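Local coordinates for invasion-associated protein (Mycobacterium tuberculosis, PDB 4LJ1) that probably binds peptidoglycan in the mycobacterial cell wall through an NlpC/p60 domain that is adapted to a non-catalytic role, at residues V10-A13 and R14-Q18; L108-G111 and D112-V116. All blocks are in the same frame, centred on the assembly; numbering follows the deposited sequence.

Contact 1 of 2, residues V10-A13 and R14-Q18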
# COMPACT_ATOMS: atom_id res chain seq x y z
N VAL A 10 -2.44 -8.34 -11.19
CA VAL A 10 -1.23 -9.01 -10.70
C VAL A 10 -0.79 -8.39 -9.37
O VAL A 10 -0.46 -9.11 -8.43
CB VAL A 10 -0.07 -8.94 -11.75
CG1 VAL A 10 1.25 -9.39 -11.14
CG2 VAL A 10 -0.41 -9.77 -12.99
N VAL A 11 -0.75 -7.07 -9.30
CA VAL A 11 -0.34 -6.38 -8.09
C VAL A 11 -1.27 -6.73 -6.92
O VAL A 11 -0.83 -7.05 -5.81
CB VAL A 11 -0.33 -4.87 -8.36
CG1 VAL A 11 -0.17 -4.07 -7.07
CG2 VAL A 11 0.78 -4.53 -9.33
N ILE A 12 -2.56 -6.71 -7.20
CA ILE A 12 -3.52 -7.04 -6.16
C ILE A 12 -3.40 -8.50 -5.71
O ILE A 12 -3.45 -8.79 -4.50
CB ILE A 12 -4.97 -6.70 -6.60
CG1 ILE A 12 -5.17 -5.17 -6.60
CG2 ILE A 12 -5.99 -7.36 -5.67
CD1 ILE A 12 -6.45 -4.68 -7.25
N ALA A 13 -3.25 -9.42 -6.65
CA ALA A 13 -3.10 -10.82 -6.29
C ALA A 13 -1.84 -11.02 -5.44
O ALA A 13 -1.86 -11.79 -4.50
CB ALA A 13 -3.02 -11.68 -7.54
N ARG A 14 -0.76 -10.33 -5.75
CA ARG A 14 0.46 -10.44 -4.92
C ARG A 14 0.19 -9.96 -3.50
O ARG A 14 0.58 -10.62 -2.55
CB ARG A 14 1.58 -9.63 -5.51
CG ARG A 14 2.22 -10.28 -6.72
CD ARG A 14 3.13 -9.32 -7.46
NE ARG A 14 4.31 -8.98 -6.68
CZ ARG A 14 5.49 -9.61 -6.72
NH1 ARG A 14 5.70 -10.66 -7.51
NH2 ARG A 14 6.47 -9.18 -5.98
N GLY A 15 -0.46 -8.81 -3.35
CA GLY A 15 -0.84 -8.37 -2.01
C GLY A 15 -1.70 -9.36 -1.26
O GLY A 15 -1.44 -9.70 -0.10
N LEU A 16 -2.78 -9.80 -1.91
CA LEU A 16 -3.71 -10.74 -1.29
C LEU A 16 -3.06 -12.07 -0.89
O LEU A 16 -3.46 -12.68 0.08
CB LEU A 16 -4.91 -11.00 -2.21
CG LEU A 16 -5.90 -9.84 -2.39
CD1 LEU A 16 -6.94 -10.23 -3.44
CD2 LEU A 16 -6.57 -9.48 -1.07
N SER A 17 -2.03 -12.50 -1.62
CA SER A 17 -1.33 -13.73 -1.27
C SER A 17 -0.64 -13.66 0.09
O SER A 17 -0.24 -14.69 0.63
CB SER A 17 -0.29 -14.08 -2.34
OG SER A 17 0.86 -13.25 -2.30
N GLN A 18 -0.45 -12.47 0.63
CA GLN A 18 0.24 -12.26 1.91
C GLN A 18 -0.72 -12.08 3.09
O GLN A 18 -0.27 -11.80 4.18
CB GLN A 18 1.19 -11.06 1.81
CG GLN A 18 2.17 -11.18 0.66
CD GLN A 18 3.02 -12.43 0.79
OE1 GLN A 18 3.70 -12.63 1.80
NE2 GLN A 18 2.92 -13.33 -0.19

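Contact 2 of 2, residues L108-G111 and D112-V116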
# COMPACT_ATOMS: atom_id res chain seq x y z
N LEU A 108 -6.39 -3.31 1.36
CA LEU A 108 -5.43 -4.25 1.92
C LEU A 108 -4.44 -3.43 2.76
O LEU A 108 -3.79 -2.53 2.24
CB LEU A 108 -4.70 -4.99 0.80
CG LEU A 108 -3.74 -6.08 1.26
CD1 LEU A 108 -4.48 -7.26 1.86
CD2 LEU A 108 -2.83 -6.52 0.12
N GLU A 109 -4.37 -3.75 4.05
CA GLU A 109 -3.56 -3.03 4.99
C GLU A 109 -2.75 -3.99 5.85
O GLU A 109 -2.95 -5.20 5.82
CB GLU A 109 -4.43 -2.16 5.90
CG GLU A 109 -5.35 -2.97 6.79
CD GLU A 109 -5.99 -2.15 7.87
OE1 GLU A 109 -5.56 -1.00 8.09
OE2 GLU A 109 -6.84 -2.70 8.56
N VAL A 110 -1.85 -3.44 6.65
CA VAL A 110 -1.20 -4.21 7.69
C VAL A 110 -1.71 -3.72 9.03
O VAL A 110 -1.45 -2.58 9.41
CB VAL A 110 0.34 -4.14 7.63
CG1 VAL A 110 0.93 -5.12 8.63
CG2 VAL A 110 0.84 -4.45 6.23
N GLY A 111 -2.50 -4.56 9.69
CA GLY A 111 -2.89 -4.36 11.09
C GLY A 111 -1.96 -5.19 11.95
O GLY A 111 -0.76 -5.09 11.82
N ASP A 112 -2.50 -6.05 12.81
CA ASP A 112 -1.65 -7.03 13.47
C ASP A 112 -1.10 -8.06 12.46
O ASP A 112 -0.04 -8.65 12.68
CB ASP A 112 -2.39 -7.78 14.57
CG ASP A 112 -2.76 -6.89 15.73
OD1 ASP A 112 -2.15 -5.82 15.90
OD2 ASP A 112 -3.66 -7.28 16.49
N VAL A 113 -1.86 -8.27 11.38
CA VAL A 113 -1.48 -9.08 10.22
C VAL A 113 -1.90 -8.33 8.96
O VAL A 113 -2.72 -7.39 9.00
CB VAL A 113 -2.14 -10.50 10.26
CG1 VAL A 113 -1.69 -11.27 11.50
CG2 VAL A 113 -3.67 -10.44 10.18
N VAL A 114 -1.38 -8.76 7.82
CA VAL A 114 -1.86 -8.30 6.53
C VAL A 114 -3.31 -8.75 6.37
O VAL A 114 -3.65 -9.93 6.60
CB VAL A 114 -1.02 -8.93 5.39
CG1 VAL A 114 -1.60 -8.54 4.03
CG2 VAL A 114 0.46 -8.49 5.48
N GLN A 115 -4.21 -7.83 6.03
CA GLN A 115 -5.64 -8.12 6.05
C GLN A 115 -6.42 -7.18 5.18
O GLN A 115 -6.02 -6.04 4.96
CB GLN A 115 -6.18 -8.06 7.48
CG GLN A 115 -6.11 -6.66 8.07
CD GLN A 115 -6.20 -6.62 9.57
OE1 GLN A 115 -6.20 -7.66 10.24
NE2 GLN A 115 -6.30 -5.43 10.12
N VAL A 116 -7.57 -7.65 4.68
CA VAL A 116 -8.53 -6.82 3.98
C VAL A 116 -9.47 -6.22 5.02
O VAL A 116 -9.95 -6.90 5.92
CB VAL A 116 -9.33 -7.65 2.96
CG1 VAL A 116 -10.43 -6.81 2.32
CG2 VAL A 116 -8.41 -8.26 1.90

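Contact 1 of 2, residues V10-A13 and R14-Q18
Val10 and Arg14, one helical turn apart, lie side by side and point the same way, with CG1 of Val10 4.1 Å from CD of Arg14. Ile12 and Leu16 repeat this i to i+4 arrangement on another side of the helix, their closest atoms being Ile12 CG2 and Leu16 CD1 at 3.8 Å. Ile12 brings CG2 there because this methyl is anti to its own backbone N and beside its carbonyl carbon, so that it faces the following turn. Leu16 CG also rests 3.4 Å from Ile12 O, pressing the leucine branch against the backbone. Val11 turns to the helix at 48-57, meeting Ala55 and Tyr56.

The main-chain evidence places residues 10-16 in the C-terminal half of the α-helix 5-16, as an unbroken i+4 ladder whose bonding is carried on to Ser17. Arg14, Gly15, Leu16 and Ser17 donate their N-H to the carbonyls of Val10, Val11, Ile12 and Ala13. Leu16 N meets Ile12 O at 2.9 Å with a nearly straight N-H...O angle of 173°. The bond from Ser17 N to Ala13 O is more bent, at 146°.

The polar side chains extend the bonding beyond the backbone. With chi1 at 74°, the hydroxyl of Ser17 lies between its backbone N and carbonyl carbon and turns back along the helix. Ser17 OG donates to Arg14 O at 2.7 Å and accepts from Gln18 NE2 at 2.9 Å, the serine oxygen lying close to the amide plane, so one hydroxyl links a helical carbonyl to the glutamine amide. The Arg14 chain carries its guanidinium away from the helix to Tyr54, where NH2 is hydrogen-bonded to the backbone O and the group makes a cation-pi contact with the ring.

Contact 2 of 2, residues L108-G111 and D112-V116
Glu109 and Gln115 face each other as an antiparallel hydrogen-bonded pair. Glu109 N donates to Gln115 O at 3.0 Å with an almost straight N-H...O angle of 178°, and Gln115 N returns a bond to Glu109 O at 2.9 Å. A third bond, from Gly111 N to Val113 O, draws the ends of the 111-113 loop together; its donor stands above the carbonyl plane. These bonds define a β-hairpin of strand segments 108-110 and 114-116, whose N-to-C directions make 145°, so they run roughly antiparallel.

The polar side chains add a further bridge. Both have CG between the backbone N and the carbonyl carbon (chi1 65° in each) and are extended beyond it, which takes them across to one another on the same face. Gln115 NE2 gives its N-H to Glu109 OE2 at 3.2 Å: the oxygen lies close to the amide plane, but is met from above the carboxylate plane. The carboxylate has further partners, OE2 accepting from Ser117 OG and OE1 forming a salt bridge with Arg120 NH2.

Apolar contacts occupy the other face. Leu108 CD1 touches two valines of the returning strand, lying 3.8 Å from Val114 CG1 and a little farther from Val116 CG2. Val110 CG2 meets Val114 CG2 at 4.1 Å.

The hairpin supplies two adjacent strands at one edge of the four-stranded antiparallel sheet, 114-118 being the outermost within this chain, and Leu108 is bonded through its backbone to Leu100 on strand 97-103; on the apolar face, Leu108, Val110 and Val114 pack against Leu51 of helix 48-57.

Contacts 1 and 2 belong to different elements, helix 5-16 and the hairpin of strands 106-110 and 114-118, but both pack on helix 48-57 and they meet directly. Leu108 CD2 comes within 3.3 Å of Gly15 C, and Leu16 CD2 lies 3.7 Å from Val116 CG2. Each is partly buried: Val11 and Gly15 are the interior residues of contact 1, Leu108 and Val114 those of contact 2, whereas Val10, Ala13, Ser17 and Asp112 are exposed. Their chemistry differs accordingly. Residues 10-18 bond along one helix, by i+4 backbone steps, and into the residues that follow it, while residues 108-116 bond from strand to strand and separate a valine-leucine face from a Glu-Gln face.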